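Local coordinates for protein beta-lactamase (Chitinophaga pinensis, PDB 6N36) that probably hydrolyses beta-lactam antibiotics, as expected of a metallo-beta-lactamase with two zinc ions bound in its active site, at residues G116-G124 against L189-Y200; I145-R155 against N165-D173. All blocks are in the same frame, centred on the assembly; numbering follows the deposited sequence.

Coming from the N terminus, the chain leaves helix 110-114 and enters the loop 116-124, which waits for its partner 189-200 until 64 residues later. Inside that span lies interaction 2, where strand 165-172 runs back along 150-156, closing a loop of nine residues that holds His160, a zinc ligand. The two contacts are therefore nested and do not cross. Interaction 2 pairs the second and third strands of the five-stranded sheet, and its first segment also takes in the edge strand 144-147; interaction 1 ties the loop after helix 110-114 to the loop between strand 177-182 and helix 203-215. Their centres lie about 30 Å apart, on opposite sides of the chain's centre.

Interaction 1 of 2, residues G116-G124 against L189-Y200; sequences GGNSDYVMG and LNDTKLSGMPLY
Tyr200 drives the edge of its ring into the face of Tyr121, a T-shaped pair with planes at 77° and centroids 4.8 Å apart. Tyr200 CD2 sits over the centre of the Tyr121 ring, 3.5 Å from Tyr121 CE1, while Val122 CG2 lies against the opposite face, offset toward the rim. Met197 CG closes on the rim near the ring plane, 3.9 Å from Tyr121 CD2, and Thr192 OG1 approaches Tyr121 CE2 obliquely at 3.6 Å. The ring reaches this slot because Tyr121 CG stands between the backbone N and the carbonyl carbon (chi1 75°). At its far end the hydroxyl is held by Gly159 O and by a water that also joins Leu189 N and Thr192 OG1.

The margin is more open to solvent: Asp191 and Leu199 are exposed, and another water bridges Tyr121 O and Leu199 N. Val122 CG1 meets Asp191 CB at 3.9 Å and Leu189 CD1 at 4.1 Å, and Leu199 lays CD1 by Ser119 O, at 4.1 Å. On the inner flank the Asp120 side chain touches the zinc ligand His85, and the Leu189 side chain is about 6 Å from a zinc ion, consistent with two loops framing the active-site mouth of a metallo-beta-lactamase.

Interaction 2 of 2, residues I145-R155 against N165-D173; sequences IQLGGMKIVMR and NSFLFDVKD
Leu168 O is gripped twice from the neighbouring strand: Val153 N donates a nearly straight hydrogen bond to Leu168 O (2.8 Å, 171°), and Ile152 CA turns its hydrogen to Leu168 O at 3.5 Å. This is an antiparallel beta hairpin, strands 150-156 and 165-172, in one of the two mixed sheets of the metallo-beta-lactamase fold. Val153 O is served the same way, by Leu168 N at 2.9 Å and by Phe167 CA at 3.3 Å. Arg155 and Ser166 form the next hydrogen-bonded pair, with Met154 and Phe167 the non-hydrogen-bonded pair between.

Toward Met150 the strands part and water takes over. One water donates to Lys151 O and accepts from Asp170 N; a second donates to Asp170 O and accepts from Lys151 N.

Ile152, Met154, Phe167 and Phe169 occupy the buried face. Against the Phe167 ring, Ile152 CG2 comes within 3.8 Å of Phe167 CD1 and Met154 CG within 3.7 Å of Phe167 CE1, both obliquely. Leu80 of strand 76-80 also packs on Phe167, joining this face to the other sheet. Met154 CG is anti to the backbone N (chi1 -174°); the chain then bends twice and crosses Asn165 at about a right angle, SD of Met154 being 3.6 Å from CB of Asn165. The Asn165 amide itself is anchored by ND2 to Thr81 O. The other face carries Val153, Leu168, Arg155 and Ser166: Arg155 NE forms a salt bridge with Asp141, and Ser166 OG bonds to His157 ND1 and Asn184 N.

At the watery end, the doubly bent side chain of Met150 brings its CE to 3.2 Å from Asp170 O, with Phe169 CD2 a looser neighbour.

Interaction 1 of 2, residues G116-G124 against L189-Y200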
loop_
_atom_site.group_PDB
_atom_site.type_symbol
_atom_site.label_atom_id
_atom_site.label_comp_id
_atom_site.label_asym_id
_atom_site.label_seq_id
_atom_site.Cartn_x
_atom_site.Cartn_y
_atom_site.Cartn_z
ATOM N N GLY A 116 3.567 -13.369 10.261
ATOM C CA GLY A 116 4.797 -12.566 10.186
ATOM C C GLY A 116 5.598 -12.858 8.929
ATOM O O GLY A 116 6.810 -12.556 8.874
ATOM N N GLY A 117 4.931 -13.378 7.894
ATOM C CA GLY A 117 5.588 -13.595 6.595
ATOM C C GLY A 117 6.214 -14.961 6.464
ATOM O O GLY A 117 6.862 -15.291 5.423
ATOM N N ASN A 118 6.073 -15.811 7.488
ATOM C CA ASN A 118 6.751 -17.125 7.401
ATOM C C ASN A 118 6.123 -17.989 6.278
ATOM O O ASN A 118 6.845 -18.825 5.732
ATOM C CB ASN A 118 6.751 -17.813 8.763
ATOM C CG ASN A 118 7.487 -19.125 8.712
ATOM O OD1 ASN A 118 8.662 -19.188 8.328
ATOM N ND2 ASN A 118 6.759 -20.169 9.070
ATOM N N SER A 119 4.874 -17.734 5.882
ATOM C CA SER A 119 4.202 -18.460 4.764
ATOM C C SER A 119 4.384 -17.760 3.409
ATOM O O SER A 119 3.750 -18.203 2.452
ATOM C CB SER A 119 2.756 -18.684 5.076
ATOM O OG SER A 119 2.045 -17.490 5.353
ATOM N N ASP A 120 5.277 -16.765 3.294
ATOM C CA ASP A 120 5.424 -16.020 2.029
ATOM C C ASP A 120 5.846 -16.957 0.897
ATOM O O ASP A 120 6.796 -17.755 1.048
ATOM C CB ASP A 120 6.428 -14.893 2.179
ATOM C CG ASP A 120 6.398 -13.958 0.985
ATOM O OD1 ASP A 120 7.079 -14.252 -0.040
ATOM O OD2 ASP A 120 5.605 -12.992 1.052
ATOM N N TYR A 121 5.188 -16.884 -0.255
ATOM C CA TYR A 121 5.432 -17.886 -1.319
ATOM C C TYR A 121 6.801 -17.754 -1.952
ATOM O O TYR A 121 7.257 -18.723 -2.588
ATOM C CB TYR A 121 4.334 -17.850 -2.381
ATOM C CG TYR A 121 4.355 -16.706 -3.365
ATOM C CD1 TYR A 121 3.758 -15.489 -3.108
ATOM C CD2 TYR A 121 4.892 -16.880 -4.629
ATOM C CE1 TYR A 121 3.698 -14.478 -4.072
ATOM C CE2 TYR A 121 4.853 -15.892 -5.590
ATOM C CZ TYR A 121 4.248 -14.671 -5.326
ATOM O OH TYR A 121 4.185 -13.717 -6.322
ATOM N N VAL A 122 7.501 -16.637 -1.759
ATOM C CA VAL A 122 8.880 -16.438 -2.286
ATOM C C VAL A 122 9.832 -16.478 -1.092
ATOM O O VAL A 122 10.770 -17.290 -1.108
ATOM C CB VAL A 122 9.028 -15.128 -3.083
ATOM C CG1 VAL A 122 10.493 -14.858 -3.514
ATOM C CG2 VAL A 122 8.109 -15.041 -4.272
ATOM N N MET A 123 9.546 -15.709 -0.049
ATOM C CA MET A 123 10.538 -15.381 1.003
ATOM C C MET A 123 10.285 -16.188 2.263
ATOM O O MET A 123 11.010 -15.905 3.259
ATOM C CB MET A 123 10.472 -13.873 1.338
ATOM C CG MET A 123 10.874 -13.003 0.175
ATOM S SD MET A 123 10.697 -11.239 0.517
ATOM C CE MET A 123 8.919 -11.078 0.486
ATOM N N GLY A 124 9.349 -17.150 2.271
ATOM C CA GLY A 124 8.891 -17.868 3.482
ATOM C C GLY A 124 9.806 -19.044 3.914
ATOM O O GLY A 124 10.853 -19.288 3.246
ATOM N N LEU A 189 8.563 -10.753 -8.758
ATOM C CA LEU A 189 9.925 -10.956 -8.217
ATOM C C LEU A 189 10.642 -11.961 -9.120
ATOM O O LEU A 189 10.008 -12.772 -9.860
ATOM C CB LEU A 189 9.869 -11.465 -6.776
ATOM C CG LEU A 189 9.321 -10.459 -5.761
ATOM C CD1 LEU A 189 9.415 -11.032 -4.351
ATOM C CD2 LEU A 189 10.066 -9.164 -5.861
ATOM N N ASN A 190 11.969 -11.899 -9.080
ATOM C CA ASN A 190 12.791 -12.806 -9.901
ATOM C C ASN A 190 12.452 -14.284 -9.647
ATOM O O ASN A 190 12.483 -15.043 -10.600
ATOM C CB ASN A 190 14.254 -12.523 -9.586
ATOM C CG ASN A 190 15.207 -13.306 -10.448
ATOM O OD1 ASN A 190 14.928 -13.470 -11.637
ATOM N ND2 ASN A 190 16.397 -13.647 -9.920
ATOM N N ASP A 191 12.217 -14.673 -8.386
ATOM C CA ASP A 191 12.118 -16.123 -8.057
ATOM C C ASP A 191 10.711 -16.629 -8.430
ATOM O O ASP A 191 10.499 -17.852 -8.404
ATOM C CB ASP A 191 12.387 -16.397 -6.581
ATOM C CG ASP A 191 13.846 -16.205 -6.168
ATOM O OD1 ASP A 191 14.722 -16.429 -7.004
ATOM O OD2 ASP A 191 14.061 -15.765 -5.018
ATOM N N THR A 192 9.838 -15.809 -8.937
ATOM C CA THR A 192 8.426 -16.254 -9.212
ATOM C C THR A 192 8.306 -16.967 -10.551
ATOM O O THR A 192 8.650 -16.397 -11.593
ATOM C CB THR A 192 7.483 -15.052 -9.135
ATOM O OG1 THR A 192 7.514 -14.679 -7.758
ATOM C CG2 THR A 192 6.045 -15.350 -9.527
ATOM N N LYS A 193 7.772 -18.194 -10.526
ATOM C CA LYS A 193 7.417 -19.010 -11.686
ATOM C C LYS A 193 5.935 -18.842 -11.988
ATOM O O LYS A 193 5.108 -19.248 -11.175
ATOM C CB LYS A 193 7.801 -20.462 -11.376
ATOM C CG LYS A 193 7.561 -21.484 -12.468
ATOM C CD LYS A 193 8.202 -22.839 -12.067
ATOM C CE LYS A 193 7.875 -24.009 -12.969
ATOM N NZ LYS A 193 7.635 -25.264 -12.185
ATOM N N LEU A 194 5.589 -18.124 -13.061
ATOM C CA LEU A 194 4.169 -17.780 -13.339
ATOM C C LEU A 194 3.306 -18.971 -13.701
ATOM O O LEU A 194 2.073 -18.872 -13.541
ATOM C CB LEU A 194 4.146 -16.745 -14.455
ATOM C CG LEU A 194 4.701 -15.398 -14.034
ATOM C CD1 LEU A 194 4.829 -14.519 -15.252
ATOM C CD2 LEU A 194 3.830 -14.688 -12.991
ATOM N N SER A 195 3.871 -20.118 -14.100
ATOM C CA SER A 195 3.084 -21.343 -14.310
ATOM C C SER A 195 2.557 -21.885 -12.966
ATOM O O SER A 195 1.655 -22.752 -12.966
ATOM C CB SER A 195 3.901 -22.399 -15.056
ATOM O OG SER A 195 5.112 -22.688 -14.362
ATOM N N GLY A 196 3.076 -21.411 -11.848
ATOM C CA GLY A 196 2.629 -21.899 -10.539
ATOM C C GLY A 196 3.778 -21.985 -9.579
ATOM O O GLY A 196 4.805 -22.548 -9.946
ATOM N N MET A 197 3.574 -21.487 -8.367
ATOM C CA MET A 197 4.581 -21.605 -7.308
ATOM C C MET A 197 4.076 -22.600 -6.279
ATOM O O MET A 197 2.855 -22.757 -6.068
ATOM C CB MET A 197 4.853 -20.266 -6.646
ATOM C CG MET A 197 5.633 -19.346 -7.555
ATOM S SD MET A 197 7.337 -19.810 -7.654
ATOM C CE MET A 197 7.985 -19.066 -6.158
ATOM N N PRO A 198 4.972 -23.372 -5.675
ATOM C CA PRO A 198 4.528 -24.414 -4.735
ATOM C C PRO A 198 3.588 -23.926 -3.618
ATOM O O PRO A 198 2.645 -24.637 -3.267
ATOM C CB PRO A 198 5.869 -24.917 -4.192
ATOM C CG PRO A 198 6.756 -24.820 -5.388
ATOM C CD PRO A 198 6.441 -23.451 -5.936
ATOM N N LEU A 199 3.847 -22.765 -3.015
ATOM C CA LEU A 199 2.950 -22.210 -1.981
ATOM C C LEU A 199 1.926 -21.227 -2.573
ATOM O O LEU A 199 1.156 -20.620 -1.799
ATOM C CB LEU A 199 3.803 -21.533 -0.921
ATOM C CG LEU A 199 4.742 -22.444 -0.146
ATOM C CD1 LEU A 199 5.385 -21.646 0.979
ATOM C CD2 LEU A 199 4.042 -23.664 0.421
ATOM N N TYR A 200 1.868 -21.082 -3.913
ATOM C CA TYR A 200 0.883 -20.216 -4.608
ATOM C C TYR A 200 0.615 -20.696 -6.019
ATOM O O TYR A 200 1.076 -20.126 -7.021
ATOM C CB TYR A 200 1.393 -18.794 -4.527
ATOM C CG TYR A 200 0.464 -17.695 -4.940
ATOM C CD1 TYR A 200 -0.898 -17.879 -5.160
ATOM C CD2 TYR A 200 0.967 -16.436 -5.152
ATOM C CE1 TYR A 200 -1.695 -16.813 -5.557
ATOM C CE2 TYR A 200 0.182 -15.365 -5.487
ATOM C CZ TYR A 200 -1.173 -15.555 -5.708
ATOM O OH TYR A 200 -1.968 -14.474 -6.048
HETATM O O HOH W 1 6.300 -21.148 -3.508
HETATM O O HOH W 2 6.446 -12.085 -7.431
#

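Interaction 2 of 2, residues I145-R155 against N165-D173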
loop_
_atom_site.group_PDB
_atom_site.type_symbol
_atom_site.label_atom_id
_atom_site.label_comp_id
_atom_site.label_asym_id
_atom_site.label_seq_id
_atom_site.Cartn_x
_atom_site.Cartn_y
_atom_site.Cartn_z
ATOM N N ILE A 145 -14.854 0.368 3.396
ATOM C CA ILE A 145 -14.351 0.750 4.727
ATOM C C ILE A 145 -14.843 2.191 4.897
ATOM O O ILE A 145 -14.510 3.065 4.032
ATOM C CB ILE A 145 -12.818 0.618 4.788
ATOM C CG1 ILE A 145 -12.394 -0.807 4.422
ATOM C CG2 ILE A 145 -12.286 1.026 6.148
ATOM C CD1 ILE A 145 -11.372 -0.878 3.319
ATOM N N GLN A 146 -15.671 2.385 5.896
ATOM C CA GLN A 146 -16.328 3.689 6.147
ATOM C C GLN A 146 -15.921 4.230 7.508
ATOM O O GLN A 146 -16.017 3.524 8.505
ATOM C CB GLN A 146 -17.845 3.528 6.025
ATOM C CG GLN A 146 -18.246 3.135 4.623
ATOM C CD GLN A 146 -19.730 2.900 4.558
ATOM O OE1 GLN A 146 -20.183 1.763 4.613
ATOM N NE2 GLN A 146 -20.479 3.981 4.512
ATOM N N LEU A 147 -15.636 5.521 7.554
ATOM C CA LEU A 147 -15.311 6.234 8.813
ATOM C C LEU A 147 -15.486 7.729 8.579
ATOM O O LEU A 147 -14.891 8.262 7.621
ATOM C CB LEU A 147 -13.854 5.946 9.211
ATOM C CG LEU A 147 -13.427 6.559 10.533
ATOM C CD1 LEU A 147 -14.218 6.040 11.705
ATOM C CD2 LEU A 147 -11.922 6.396 10.759
ATOM N N GLY A 148 -16.263 8.405 9.425
ATOM C CA GLY A 148 -16.346 9.882 9.421
ATOM C C GLY A 148 -16.630 10.481 8.045
ATOM O O GLY A 148 -16.093 11.563 7.739
ATOM N N GLY A 149 -17.522 9.849 7.258
ATOM C CA GLY A 149 -17.929 10.382 5.943
ATOM C C GLY A 149 -17.128 9.814 4.793
ATOM O O GLY A 149 -17.552 10.019 3.645
ATOM N N MET A 150 -15.973 9.194 5.056
ATOM C CA MET A 150 -15.135 8.570 4.007
ATOM C C MET A 150 -15.649 7.176 3.694
ATOM O O MET A 150 -16.076 6.440 4.613
ATOM C CB MET A 150 -13.664 8.459 4.445
ATOM C CG MET A 150 -13.004 9.753 4.426
ATOM S SD MET A 150 -12.912 10.631 2.879
ATOM C CE MET A 150 -12.062 9.356 1.948
ATOM N N LYS A 151 -15.557 6.850 2.415
ATOM C CA LYS A 151 -15.851 5.499 1.889
ATOM C C LYS A 151 -14.666 5.046 1.039
ATOM O O LYS A 151 -14.384 5.642 0.003
ATOM C CB LYS A 151 -17.140 5.506 1.059
ATOM C CG LYS A 151 -17.465 4.143 0.492
ATOM C CD LYS A 151 -18.852 3.996 -0.118
ATOM C CE LYS A 151 -19.042 2.597 -0.682
ATOM N NZ LYS A 151 -20.477 2.234 -0.827
ATOM N N ILE A 152 -13.975 4.036 1.520
ATOM C CA ILE A 152 -12.829 3.448 0.809
ATOM C C ILE A 152 -13.261 2.085 0.276
ATOM O O ILE A 152 -13.715 1.253 1.069
ATOM C CB ILE A 152 -11.659 3.306 1.787
ATOM C CG1 ILE A 152 -11.207 4.644 2.364
ATOM C CG2 ILE A 152 -10.533 2.551 1.096
ATOM C CD1 ILE A 152 -10.368 4.442 3.615
ATOM N N VAL A 153 -13.080 1.871 -1.015
ATOM C CA VAL A 153 -13.353 0.546 -1.619
ATOM C C VAL A 153 -12.050 -0.236 -1.852
ATOM O O VAL A 153 -11.105 0.340 -2.410
ATOM C CB VAL A 153 -14.161 0.704 -2.905
ATOM C CG1 VAL A 153 -14.348 -0.665 -3.549
ATOM C CG2 VAL A 153 -15.492 1.382 -2.632
ATOM N N MET A 154 -11.979 -1.459 -1.348
ATOM C CA MET A 154 -10.809 -2.356 -1.581
ATOM C C MET A 154 -11.042 -3.134 -2.884
ATOM O O MET A 154 -12.201 -3.617 -3.093
ATOM C CB MET A 154 -10.588 -3.323 -0.423
ATOM C CG MET A 154 -9.312 -4.123 -0.609
ATOM S SD MET A 154 -9.622 -5.682 -1.581
ATOM C CE MET A 154 -10.034 -6.758 -0.238
ATOM N N ARG A 155 -10.056 -3.176 -3.779
ATOM C CA ARG A 155 -10.136 -4.052 -4.956
ATOM C C ARG A 155 -9.014 -5.073 -4.869
ATOM O O ARG A 155 -7.863 -4.657 -4.669
ATOM C CB ARG A 155 -10.100 -3.292 -6.279
ATOM C CG ARG A 155 -11.237 -2.303 -6.494
ATOM C CD ARG A 155 -12.603 -2.934 -6.494
ATOM N NE ARG A 155 -12.747 -4.134 -7.294
ATOM C CZ ARG A 155 -13.162 -4.173 -8.563
ATOM N NH1 ARG A 155 -13.417 -3.053 -9.225
ATOM N NH2 ARG A 155 -13.202 -5.339 -9.182
ATOM N N ASN A 165 -3.765 -5.698 -2.831
ATOM C CA ASN A 165 -5.005 -4.967 -3.120
ATOM C C ASN A 165 -4.723 -3.473 -3.257
ATOM O O ASN A 165 -3.677 -2.944 -2.774
ATOM C CB ASN A 165 -6.068 -5.274 -2.085
ATOM C CG ASN A 165 -5.690 -5.107 -0.638
ATOM O OD1 ASN A 165 -6.349 -5.661 0.203
ATOM N ND2 ASN A 165 -4.772 -4.220 -0.284
ATOM N N SER A 166 -5.626 -2.810 -3.957
ATOM C CA SER A 166 -5.600 -1.339 -4.133
ATOM C C SER A 166 -6.810 -0.771 -3.391
ATOM O O SER A 166 -7.787 -1.528 -3.101
ATOM C CB SER A 166 -5.657 -0.968 -5.607
ATOM O OG SER A 166 -4.563 -1.560 -6.304
ATOM N N PHE A 167 -6.812 0.553 -3.201
ATOM C CA PHE A 167 -7.895 1.268 -2.520
ATOM C C PHE A 167 -8.311 2.455 -3.382
ATOM O O PHE A 167 -7.462 3.192 -3.910
ATOM C CB PHE A 167 -7.468 1.735 -1.119
ATOM C CG PHE A 167 -7.060 0.597 -0.229
ATOM C CD1 PHE A 167 -8.018 -0.214 0.361
ATOM C CD2 PHE A 167 -5.717 0.328 0.015
ATOM C CE1 PHE A 167 -7.655 -1.276 1.158
ATOM C CE2 PHE A 167 -5.350 -0.740 0.821
ATOM C CZ PHE A 167 -6.308 -1.535 1.409
ATOM N N LEU A 168 -9.628 2.593 -3.553
ATOM C CA LEU A 168 -10.234 3.717 -4.309
ATOM C C LEU A 168 -11.107 4.493 -3.330
ATOM O O LEU A 168 -11.913 3.880 -2.571
ATOM C CB LEU A 168 -11.138 3.157 -5.419
ATOM C CG LEU A 168 -10.491 2.686 -6.715
ATOM C CD1 LEU A 168 -11.514 1.791 -7.450
ATOM C CD2 LEU A 168 -10.167 3.861 -7.639
ATOM N N PHE A 169 -11.036 5.807 -3.410
ATOM C CA PHE A 169 -11.855 6.673 -2.528
ATOM C C PHE A 169 -11.900 8.075 -3.100
ATOM O O PHE A 169 -10.937 8.590 -3.706
ATOM C CB PHE A 169 -11.328 6.704 -1.079
ATOM C CG PHE A 169 -9.847 6.972 -0.941
ATOM C CD1 PHE A 169 -8.948 5.937 -1.088
ATOM C CD2 PHE A 169 -9.352 8.237 -0.741
ATOM C CE1 PHE A 169 -7.597 6.176 -0.991
ATOM C CE2 PHE A 169 -7.992 8.485 -0.669
ATOM C CZ PHE A 169 -7.116 7.447 -0.799
ATOM N N ASP A 170 -12.999 8.742 -2.786
ATOM C CA ASP A 170 -13.195 10.172 -3.118
ATOM C C ASP A 170 -12.705 11.055 -1.970
ATOM O O ASP A 170 -12.993 10.742 -0.780
ATOM C CB ASP A 170 -14.670 10.470 -3.396
ATOM C CG ASP A 170 -15.178 9.831 -4.678
ATOM O OD1 ASP A 170 -14.354 9.367 -5.519
ATOM O OD2 ASP A 170 -16.429 9.805 -4.852
ATOM N N VAL A 171 -11.972 12.107 -2.319
ATOM C CA VAL A 171 -11.624 13.198 -1.368
ATOM C C VAL A 171 -12.177 14.517 -1.937
ATOM O O VAL A 171 -12.159 14.730 -3.156
ATOM C CB VAL A 171 -10.119 13.310 -1.068
ATOM C CG1 VAL A 171 -9.601 12.001 -0.501
ATOM C CG2 VAL A 171 -9.300 13.709 -2.281
ATOM N N LYS A 172 -12.581 15.381 -1.037
ATOM C CA LYS A 172 -13.172 16.712 -1.369
ATOM C C LYS A 172 -12.237 17.802 -0.855
ATOM O O LYS A 172 -11.817 17.697 0.306
ATOM C CB LYS A 172 -14.505 16.842 -0.639
ATOM C CG LYS A 172 -15.606 15.899 -1.095
ATOM C CD LYS A 172 -16.855 16.062 -0.252
ATOM C CE LYS A 172 -18.075 15.389 -0.840
ATOM N NZ LYS A 172 -19.122 15.270 0.197
ATOM N N ASP A 173 -11.891 18.798 -1.661
ATOM C CA ASP A 173 -11.225 20.023 -1.114
ATOM C C ASP A 173 -12.175 21.219 -1.324
ATOM O O ASP A 173 -13.353 20.989 -1.651
ATOM C CB ASP A 173 -9.804 20.155 -1.672
ATOM C CG ASP A 173 -9.703 20.477 -3.159
ATOM O OD1 ASP A 173 -10.754 20.900 -3.765
ATOM O OD2 ASP A 173 -8.576 20.427 -3.660
HETATM O O HOH W 3 -15.360 7.436 -1.853
HETATM O O HOH W 4 -14.948 9.085 0.303
#